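Local coordinates for adhesion and penetration protein autotransporter (Haemophilus influenzae, PDB 3SYJ) that promotes bacterial aggregation and adherence to host cells through its self-associating passenger domain, which also carries a probable serine protease, at residues A[749-760]-A[768-779]; A[783-791]-A[804-812]. All coordinates share one frame; numbering follows the deposited sequence.

Contact 1: A[749-760]-A[768-779]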
loop_
_atom_site.group_PDB
_atom_site.type_symbol
_atom_site.label_atom_id
_atom_site.label_comp_id
_atom_site.label_asym_id
_atom_site.label_seq_id
_atom_site.Cartn_x
_atom_site.Cartn_y
_atom_site.Cartn_z
ATOM N N LEU A 749 -11.057 -2.644 11.839
ATOM C CA LEU A 749 -11.735 -2.685 13.131
ATOM C C LEU A 749 -10.800 -2.993 14.291
ATOM O O LEU A 749 -10.014 -3.936 14.227
ATOM C CB LEU A 749 -12.866 -3.710 13.114
ATOM C CG LEU A 749 -13.923 -3.566 12.026
ATOM C CD1 LEU A 749 -13.527 -4.376 10.798
ATOM C CD2 LEU A 749 -15.263 -4.029 12.564
ATOM N N SER A 750 -10.907 -2.198 15.354
ATOM C CA SER A 750 -10.142 -2.408 16.580
ATOM C C SER A 750 -11.065 -2.501 17.788
ATOM O O SER A 750 -12.271 -2.299 17.671
ATOM C CB SER A 750 -9.157 -1.260 16.790
ATOM O OG SER A 750 -8.276 -1.147 15.689
ATOM N N ASP A 751 -10.492 -2.804 18.949
ATOM C CA ASP A 751 -11.239 -2.827 20.204
ATOM C C ASP A 751 -12.465 -3.738 20.158
ATOM O O ASP A 751 -12.350 -4.937 19.922
ATOM C CB ASP A 751 -11.653 -1.408 20.608
ATOM C CG ASP A 751 -10.463 -0.464 20.748
ATOM O OD1 ASP A 751 -9.409 -0.893 21.275
ATOM O OD2 ASP A 751 -10.582 0.711 20.331
ATOM N N ASN A 752 -13.637 -3.158 20.396
ATOM C CA ASN A 752 -14.883 -3.913 20.411
ATOM C C ASN A 752 -15.824 -3.494 19.297
ATOM O O ASN A 752 -17.034 -3.689 19.389
ATOM C CB ASN A 752 -15.591 -3.730 21.750
ATOM C CG ASN A 752 -14.699 -4.061 22.920
ATOM O OD1 ASN A 752 -14.411 -5.230 23.181
ATOM N ND2 ASN A 752 -14.248 -3.030 23.633
ATOM N N SER A 753 -15.272 -2.909 18.244
ATOM C CA SER A 753 -16.096 -2.446 17.138
ATOM C C SER A 753 -16.678 -3.609 16.336
ATOM O O SER A 753 -16.248 -4.754 16.477
ATOM C CB SER A 753 -15.300 -1.515 16.227
ATOM O OG SER A 753 -14.183 -2.185 15.675
ATOM N N THR A 754 -17.657 -3.299 15.494
ATOM C CA THR A 754 -18.329 -4.296 14.678
ATOM C C THR A 754 -18.575 -3.767 13.272
ATOM O O THR A 754 -18.890 -2.591 13.092
ATOM C CB THR A 754 -19.694 -4.661 15.272
ATOM O OG1 THR A 754 -19.513 -5.224 16.576
ATOM C CG2 THR A 754 -20.412 -5.660 14.381
ATOM N N ALA A 755 -18.436 -4.636 12.277
ATOM C CA ALA A 755 -18.771 -4.270 10.905
ATOM C C ALA A 755 -19.614 -5.358 10.259
ATOM O O ALA A 755 -19.458 -6.534 10.569
ATOM C CB ALA A 755 -17.515 -4.011 10.093
ATOM N N THR A 756 -20.510 -4.960 9.362
ATOM C CA THR A 756 -21.392 -5.907 8.698
ATOM C C THR A 756 -21.613 -5.525 7.248
ATOM O O THR A 756 -21.884 -4.369 6.938
ATOM C CB THR A 756 -22.764 -5.958 9.377
ATOM O OG1 THR A 756 -22.614 -6.412 10.725
ATOM C CG2 THR A 756 -23.698 -6.895 8.625
ATOM N N VAL A 757 -21.496 -6.498 6.356
ATOM C CA VAL A 757 -21.860 -6.289 4.965
ATOM C C VAL A 757 -23.052 -7.178 4.680
ATOM O O VAL A 757 -22.905 -8.390 4.507
ATOM C CB VAL A 757 -20.701 -6.635 4.002
ATOM C CG1 VAL A 757 -21.177 -6.599 2.557
ATOM C CG2 VAL A 757 -19.532 -5.683 4.208
ATOM N N ASP A 758 -24.236 -6.577 4.660
ATOM C CA ASP A 758 -25.471 -7.319 4.427
ATOM C C ASP A 758 -26.001 -7.063 3.020
ATOM O O ASP A 758 -26.490 -5.977 2.717
ATOM C CB ASP A 758 -26.525 -6.950 5.479
ATOM C CG ASP A 758 -27.778 -7.809 5.382
ATOM O OD1 ASP A 758 -28.068 -8.320 4.281
ATOM O OD2 ASP A 758 -28.475 -7.970 6.408
ATOM N N ASN A 759 -25.909 -8.074 2.166
ATOM C CA ASN A 759 -26.352 -7.945 0.785
ATOM C C ASN A 759 -25.809 -6.663 0.160
ATOM O O ASN A 759 -26.561 -5.840 -0.353
ATOM C CB ASN A 759 -27.879 -7.973 0.705
ATOM C CG ASN A 759 -28.390 -8.023 -0.729
ATOM O OD1 ASN A 759 -27.770 -8.631 -1.602
ATOM N ND2 ASN A 759 -29.527 -7.383 -0.974
ATOM N N ALA A 760 -24.495 -6.494 0.215
ATOM C CA ALA A 760 -23.850 -5.334 -0.375
ATOM C C ALA A 760 -22.480 -5.714 -0.920
ATOM O O ALA A 760 -22.053 -6.862 -0.796
ATOM C CB ALA A 760 -23.724 -4.219 0.647
ATOM N N LEU A 768 -9.128 -7.007 11.349
ATOM C CA LEU A 768 -9.603 -6.920 12.729
ATOM C C LEU A 768 -8.483 -7.206 13.712
ATOM O O LEU A 768 -7.565 -7.967 13.411
ATOM C CB LEU A 768 -10.718 -7.929 13.000
ATOM C CG LEU A 768 -11.829 -8.190 11.994
ATOM C CD1 LEU A 768 -11.334 -9.098 10.881
ATOM C CD2 LEU A 768 -13.012 -8.809 12.720
ATOM N N THR A 769 -8.575 -6.601 14.893
ATOM C CA THR A 769 -7.693 -6.922 16.008
ATOM C C THR A 769 -8.511 -6.859 17.285
ATOM O O THR A 769 -9.696 -6.531 17.246
ATOM C CB THR A 769 -6.526 -5.936 16.128
ATOM O OG1 THR A 769 -7.027 -4.656 16.524
ATOM C CG2 THR A 769 -5.789 -5.803 14.803
ATOM N N ASP A 770 -7.882 -7.182 18.409
ATOM C CA ASP A 770 -8.546 -7.099 19.704
ATOM C C ASP A 770 -9.806 -7.963 19.743
ATOM O O ASP A 770 -9.740 -9.165 19.501
ATOM C CB ASP A 770 -8.856 -5.639 20.047
ATOM C CG ASP A 770 -7.683 -4.711 19.752
ATOM O OD1 ASP A 770 -6.523 -5.156 19.889
ATOM O OD2 ASP A 770 -7.911 -3.541 19.379
ATOM N N SER A 771 -10.953 -7.361 20.042
ATOM C CA SER A 771 -12.196 -8.126 20.151
ATOM C C SER A 771 -13.189 -7.782 19.045
ATOM O O SER A 771 -14.382 -8.077 19.158
ATOM C CB SER A 771 -12.845 -7.893 21.517
ATOM O OG SER A 771 -11.889 -8.043 22.551
ATOM N N ALA A 772 -12.691 -7.159 17.980
ATOM C CA ALA A 772 -13.540 -6.701 16.884
ATOM C C ALA A 772 -14.259 -7.857 16.194
ATOM O O ALA A 772 -13.802 -8.997 16.234
ATOM C CB ALA A 772 -12.719 -5.906 15.881
ATOM N N GLN A 773 -15.392 -7.557 15.565
ATOM C CA GLN A 773 -16.143 -8.569 14.832
ATOM C C GLN A 773 -16.541 -8.089 13.442
ATOM O O GLN A 773 -16.955 -6.942 13.262
ATOM C CB GLN A 773 -17.392 -8.989 15.607
ATOM C CG GLN A 773 -17.090 -9.749 16.883
ATOM C CD GLN A 773 -18.267 -10.589 17.358
ATOM O OE1 GLN A 773 -18.371 -10.916 18.543
ATOM N NE2 GLN A 773 -19.158 -10.943 16.436
ATOM N N PHE A 774 -16.413 -8.978 12.464
ATOM C CA PHE A 774 -16.848 -8.691 11.105
ATOM C C PHE A 774 -17.870 -9.714 10.649
ATOM O O PHE A 774 -17.632 -10.921 10.715
ATOM C CB PHE A 774 -15.671 -8.671 10.130
ATOM C CG PHE A 774 -16.079 -8.482 8.689
ATOM C CD1 PHE A 774 -16.592 -7.268 8.254
ATOM C CD2 PHE A 774 -15.948 -9.515 7.772
ATOM C CE1 PHE A 774 -16.963 -7.089 6.930
ATOM C CE2 PHE A 774 -16.316 -9.343 6.449
ATOM C CZ PHE A 774 -16.825 -8.127 6.028
ATOM N N SER A 775 -19.005 -9.219 10.171
ATOM C CA SER A 775 -20.100 -10.074 9.764
ATOM C C SER A 775 -20.434 -9.882 8.279
ATOM O O SER A 775 -20.610 -8.760 7.799
ATOM C CB SER A 775 -21.318 -9.808 10.648
ATOM O OG SER A 775 -22.271 -10.848 10.533
ATOM N N LEU A 776 -20.508 -10.994 7.558
ATOM C CA LEU A 776 -20.802 -10.984 6.136
ATOM C C LEU A 776 -22.070 -11.782 5.911
ATOM O O LEU A 776 -22.071 -13.003 6.057
ATOM C CB LEU A 776 -19.649 -11.627 5.374
ATOM C CG LEU A 776 -19.728 -11.669 3.855
ATOM C CD1 LEU A 776 -19.805 -10.261 3.289
ATOM C CD2 LEU A 776 -18.513 -12.396 3.318
ATOM N N LYS A 777 -23.157 -11.096 5.574
ATOM C CA LYS A 777 -24.447 -11.757 5.418
ATOM C C LYS A 777 -24.987 -11.576 4.015
ATOM O O LYS A 777 -24.908 -10.488 3.455
ATOM C CB LYS A 777 -25.466 -11.194 6.413
ATOM C CG LYS A 777 -24.923 -10.959 7.803
ATOM C CD LYS A 777 -26.001 -10.424 8.735
ATOM C CE LYS A 777 -25.419 -10.094 10.107
ATOM N NZ LYS A 777 -26.471 -9.767 11.112
ATOM N N ASN A 778 -25.539 -12.647 3.454
ATOM C CA ASN A 778 -26.247 -12.565 2.186
ATOM C C ASN A 778 -25.456 -11.806 1.135
ATOM O O ASN A 778 -26.028 -11.073 0.330
ATOM C CB ASN A 778 -27.605 -11.896 2.388
ATOM C CG ASN A 778 -28.397 -12.524 3.513
ATOM O OD1 ASN A 778 -28.417 -12.016 4.635
ATOM N ND2 ASN A 778 -29.040 -13.646 3.227
ATOM N N SER A 779 -24.142 -11.984 1.144
ATOM C CA SER A 779 -23.281 -11.266 0.218
ATOM C C SER A 779 -22.239 -12.184 -0.383
ATOM O O SER A 779 -21.970 -13.267 0.134
ATOM C CB SER A 779 -22.562 -10.122 0.936
ATOM O OG SER A 779 -23.473 -9.285 1.625
HETATM O O HOH W 1 -24.622 -7.483 12.111
HETATM O O HOH W 2 -27.684 -7.453 8.956
#
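Leu-749 sets its CB against Ala-772 CB at 3.5 Å, while its carbonyl oxygen receives the N-H of Thr-769. The chain then turns through Ser-750 to Ser-753, a type II' turn stacked on an equivalent one from Thr-769 to Ala-772. In the 750-753 turn Ser-753 OG, held between its backbone N and carbonyl carbon (chi1 61°), bends back to Ser-750 O, which also takes Ser-753 N. Asp-751 N donates to the anti lone pair of Asp-770 OD2 at 2.7 Å, and Asp-751 O accepts from Ser-771 N. The two carboxylates run side by side with planes 20° apart, OD1 of Asp-751 lying 3.6 Å from OD2 of Asp-770; Asp-751 OD2 in turn accepts from Asn-731 N, so these N-H groups probably offset the like charges. From Thr-754 the strands pair in parallel, 9° apart, with N-H groups donated alternately by each. Ala-755 puts CB at the edge of the Phe-774 ring, in its plane, 3.9 Å from CD1. On the solvent-facing side Thr-756 OG1 shares a water with Lys-777 NZ, whose extended chain passes CG2 of the threonine. Val-757 points inward, its CG2 meeting the same ring edge 4.0 Å from Phe-774 CE1 and its CB resting 3.8 Å from Leu-776 CD1. Asp-758 OD2 accepts from a second water, only weakly linked to Lys-777 NZ. At the bend, Asn-759 N and Ser-779 OG reach Lys-777 O from opposite faces of its plane, the hydroxyl at 2.6 Å, and Ser-779 OG accepts from Ala-760 N. Apolar residues pointing in, polar ones out, and turns stacked in register mark successive coils of the parallel beta-helix of an autotransporter passenger domain.

Contact 2: A[783-791]-A[804-812]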
loop_
_atom_site.group_PDB
_atom_site.type_symbol
_atom_site.label_atom_id
_atom_site.label_comp_id
_atom_site.label_asym_id
_atom_site.label_seq_id
_atom_site.Cartn_x
_atom_site.Cartn_y
_atom_site.Cartn_z
ATOM N N HIS A 783 -12.298 -10.467 -1.495
ATOM C CA HIS A 783 -11.069 -9.808 -1.062
ATOM C C HIS A 783 -10.502 -10.395 0.233
ATOM O O HIS A 783 -10.945 -11.444 0.697
ATOM C CB HIS A 783 -11.267 -8.291 -0.965
ATOM C CG HIS A 783 -11.547 -7.641 -2.285
ATOM N ND1 HIS A 783 -10.569 -7.024 -3.035
ATOM C CD2 HIS A 783 -12.692 -7.533 -3.000
ATOM C CE1 HIS A 783 -11.100 -6.555 -4.150
ATOM N NE2 HIS A 783 -12.387 -6.853 -4.154
ATOM N N GLN A 784 -9.511 -9.717 0.799
ATOM C CA GLN A 784 -8.753 -10.260 1.923
ATOM C C GLN A 784 -9.413 -9.970 3.270
ATOM O O GLN A 784 -9.933 -8.878 3.491
ATOM C CB GLN A 784 -7.309 -9.721 1.902
ATOM C CG GLN A 784 -6.465 -10.231 0.723
ATOM C CD GLN A 784 -5.130 -9.493 0.547
ATOM O OE1 GLN A 784 -4.554 -8.974 1.506
ATOM N NE2 GLN A 784 -4.639 -9.450 -0.693
ATOM N N ILE A 785 -9.403 -10.959 4.163
ATOM C CA ILE A 785 -9.774 -10.720 5.558
ATOM C C ILE A 785 -8.665 -11.174 6.505
ATOM O O ILE A 785 -8.224 -12.320 6.454
ATOM C CB ILE A 785 -11.081 -11.422 5.963
ATOM C CG1 ILE A 785 -12.201 -11.096 4.980
ATOM C CG2 ILE A 785 -11.485 -10.997 7.366
ATOM C CD1 ILE A 785 -13.517 -11.736 5.343
ATOM N N GLN A 786 -8.226 -10.269 7.369
ATOM C CA GLN A 786 -7.164 -10.559 8.326
ATOM C C GLN A 786 -7.664 -10.316 9.744
ATOM O O GLN A 786 -8.082 -9.210 10.085
ATOM C CB GLN A 786 -5.939 -9.685 8.033
ATOM C CG GLN A 786 -5.057 -9.381 9.240
ATOM C CD GLN A 786 -4.155 -10.538 9.622
ATOM O OE1 GLN A 786 -3.661 -11.269 8.758
ATOM N NE2 GLN A 786 -3.930 -10.709 10.924
ATOM N N GLY A 787 -7.630 -11.355 10.569
ATOM C CA GLY A 787 -8.084 -11.238 11.940
ATOM C C GLY A 787 -7.165 -11.955 12.907
ATOM O O GLY A 787 -6.831 -13.119 12.708
ATOM N N ASP A 788 -6.750 -11.264 13.960
ATOM C CA ASP A 788 -5.892 -11.895 14.952
ATOM C C ASP A 788 -6.544 -11.997 16.322
ATOM O O ASP A 788 -7.745 -11.770 16.476
ATOM C CB ASP A 788 -4.515 -11.224 15.026
ATOM C CG ASP A 788 -4.599 -9.719 15.158
ATOM O OD1 ASP A 788 -5.109 -9.244 16.201
ATOM O OD2 ASP A 788 -4.137 -9.013 14.228
ATOM N N LYS A 789 -5.725 -12.336 17.309
ATOM C CA LYS A 789 -6.190 -12.805 18.608
ATOM C C LYS A 789 -7.375 -12.036 19.173
ATOM O O LYS A 789 -7.309 -10.824 19.361
ATOM C CB LYS A 789 -5.024 -12.824 19.603
ATOM C CG LYS A 789 -3.846 -13.680 19.140
ATOM C CD LYS A 789 -2.705 -13.674 20.147
ATOM C CE LYS A 789 -1.709 -14.781 19.843
ATOM N NZ LYS A 789 -1.297 -14.760 18.412
ATOM N N GLY A 790 -8.457 -12.762 19.445
ATOM C CA GLY A 790 -9.656 -12.189 20.033
ATOM C C GLY A 790 -10.792 -11.980 19.042
ATOM O O GLY A 790 -11.972 -12.032 19.405
ATOM N N THR A 791 -10.433 -11.763 17.779
ATOM C CA THR A 791 -11.395 -11.361 16.752
ATOM C C THR A 791 -12.252 -12.498 16.197
ATOM O O THR A 791 -11.811 -13.645 16.108
ATOM C CB THR A 791 -10.692 -10.658 15.576
ATOM O OG1 THR A 791 -9.754 -11.555 14.969
ATOM C CG2 THR A 791 -9.956 -9.433 16.067
ATOM N N SER A 804 -5.751 -14.889 -1.427
ATOM C CA SER A 804 -4.405 -15.306 -1.046
ATOM C C SER A 804 -4.391 -15.903 0.363
ATOM O O SER A 804 -5.419 -15.941 1.035
ATOM C CB SER A 804 -3.453 -14.111 -1.111
ATOM O OG SER A 804 -3.823 -13.116 -0.169
ATOM N N ASP A 805 -3.226 -16.369 0.805
ATOM C CA ASP A 805 -3.071 -16.873 2.166
ATOM C C ASP A 805 -3.708 -15.905 3.158
ATOM O O ASP A 805 -3.565 -14.689 3.033
ATOM C CB ASP A 805 -1.593 -17.070 2.518
ATOM C CG ASP A 805 -1.035 -18.378 1.993
ATOM O OD1 ASP A 805 -1.706 -19.027 1.162
ATOM O OD2 ASP A 805 0.076 -18.758 2.418
ATOM N N THR A 806 -4.405 -16.453 4.147
ATOM C CA THR A 806 -5.188 -15.642 5.072
ATOM C C THR A 806 -5.154 -16.207 6.480
ATOM O O THR A 806 -5.175 -17.423 6.668
ATOM C CB THR A 806 -6.666 -15.566 4.628
ATOM O OG1 THR A 806 -6.847 -14.455 3.745
ATOM C CG2 THR A 806 -7.584 -15.399 5.830
ATOM N N THR A 807 -5.118 -15.322 7.467
ATOM C CA THR A 807 -5.190 -15.745 8.858
ATOM C C THR A 807 -6.365 -15.110 9.590
ATOM O O THR A 807 -6.612 -13.908 9.481
ATOM C CB THR A 807 -3.889 -15.433 9.606
ATOM O OG1 THR A 807 -2.801 -16.078 8.937
ATOM C CG2 THR A 807 -3.963 -15.928 11.044
ATOM N N LEU A 808 -7.073 -15.922 10.317
ATOM C CA LEU A 808 -8.154 -15.461 11.143
ATOM C C LEU A 808 -8.030 -16.089 12.504
ATOM O O LEU A 808 -7.307 -17.019 12.701
ATOM C CB LEU A 808 -9.499 -15.837 10.534
ATOM C CG LEU A 808 -9.811 -15.460 9.112
ATOM C CD1 LEU A 808 -11.048 -16.089 8.676
ATOM C CD2 LEU A 808 -9.880 -13.986 8.932
ATOM N N GLN A 809 -8.746 -15.550 13.450
ATOM C CA GLN A 809 -8.779 -16.104 14.759
ATOM C C GLN A 809 -9.917 -17.060 15.003
ATOM O O GLN A 809 -9.750 -18.249 14.947
ATOM C CB GLN A 809 -8.923 -14.979 15.755
ATOM C CG GLN A 809 -8.613 -15.311 17.162
ATOM C CD GLN A 809 -7.337 -16.029 17.340
ATOM O OE1 GLN A 809 -6.361 -15.781 16.673
ATOM N NE2 GLN A 809 -7.328 -16.907 18.262
ATOM N N ASN A 810 -11.087 -16.527 15.253
ATOM C CA ASN A 810 -12.312 -17.279 15.244
ATOM C C ASN A 810 -13.079 -17.018 13.968
ATOM O O ASN A 810 -13.015 -15.956 13.421
ATOM C CB ASN A 810 -13.145 -16.961 16.476
ATOM C CG ASN A 810 -12.351 -17.082 17.761
ATOM O OD1 ASN A 810 -11.863 -18.130 18.120
ATOM N ND2 ASN A 810 -12.241 -15.996 18.455
ATOM N N LEU A 811 -13.770 -18.035 13.500
ATOM C CA LEU A 811 -14.525 -17.977 12.288
ATOM C C LEU A 811 -15.767 -18.801 12.469
ATOM O O LEU A 811 -15.702 -19.900 12.914
ATOM C CB LEU A 811 -13.693 -18.539 11.142
ATOM C CG LEU A 811 -14.352 -18.889 9.822
ATOM C CD1 LEU A 811 -14.882 -17.716 9.185
ATOM C CD2 LEU A 811 -13.399 -19.601 8.900
ATOM N N THR A 812 -16.909 -18.251 12.125
ATOM C CA THR A 812 -18.181 -18.935 12.306
ATOM C C THR A 812 -18.914 -19.040 10.980
ATOM O O THR A 812 -19.157 -18.030 10.320
ATOM C CB THR A 812 -19.069 -18.199 13.318
ATOM O OG1 THR A 812 -18.476 -18.273 14.620
ATOM C CG2 THR A 812 -20.453 -18.823 13.361
HETATM O O HOH W 3 -10.960 -13.510 13.265
#
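Gly-787 N finds its acceptor in Thr-807 O, 3.0 Å away along an almost straight bond (176° at the hydrogen) in the carbonyl plane. The same oxygen receives a CA-H contact from Gln-786. Gly-787 O meets Leu-808 CA in a similar contact at 3.1 Å. Strands 785-787 and 806-808 run 41° apart, so the pairing is brief; beside it Leu-808 CD2 reaches Ile-785 CG2 at 3.7 Å, on the interior side where Val-793 and Leu-853 also pack. Here the parallel beta-helix passes from one coil to the next, and segment 804-812 belongs to the part of it related in sequence to pertactin. Beyond the strand, a type II turn from Asp-788 to Thr-791 is closed twice over, Asp-788 O accepting both Thr-791 N and Thr-791 OG1, the latter on a lone pair. Gln-809 lies across this turn, its CB 3.2 Å from Thr-791 O and its CG against Gly-790 N; with CG anti to its own N (chi1 -164°) and the chain bent at chi2, its amide comes over Lys-789 CA. A water accepts from Gln-809 N and donates to Thr-791 OG1 and Asn-810 O, bridging turn and strand. Thr-791 O takes Asn-810 N at 3.1 Å and, weakly, Asn-810 ND2, while Asn-810 OD1 accepts from Lys-858 N in a later coil.

Overall arrangement
Both contacts lie in the slender beta-helical stem, on the C-terminal side of the protease domain and far from its probable active-site serine. Following the chain, contact 1 comes first: 749-760 leads through strand 761-763 and into strand 766-768, whose last residue opens 768-779, closing one turn of the helix. Contact 2 opens only afterwards, with 783-791 returning by way of strands 792-796 and 799-801 to 804-812, so the two follow in series and neither nests nor crosses. Their centres are about 11 Å apart and they touch directly: Leu-768 N probably hydrogen-bonds to Gln-786 O, and Thr-791 CG2 packs on Thr-769 O, stacking coil upon coil toward the C terminus.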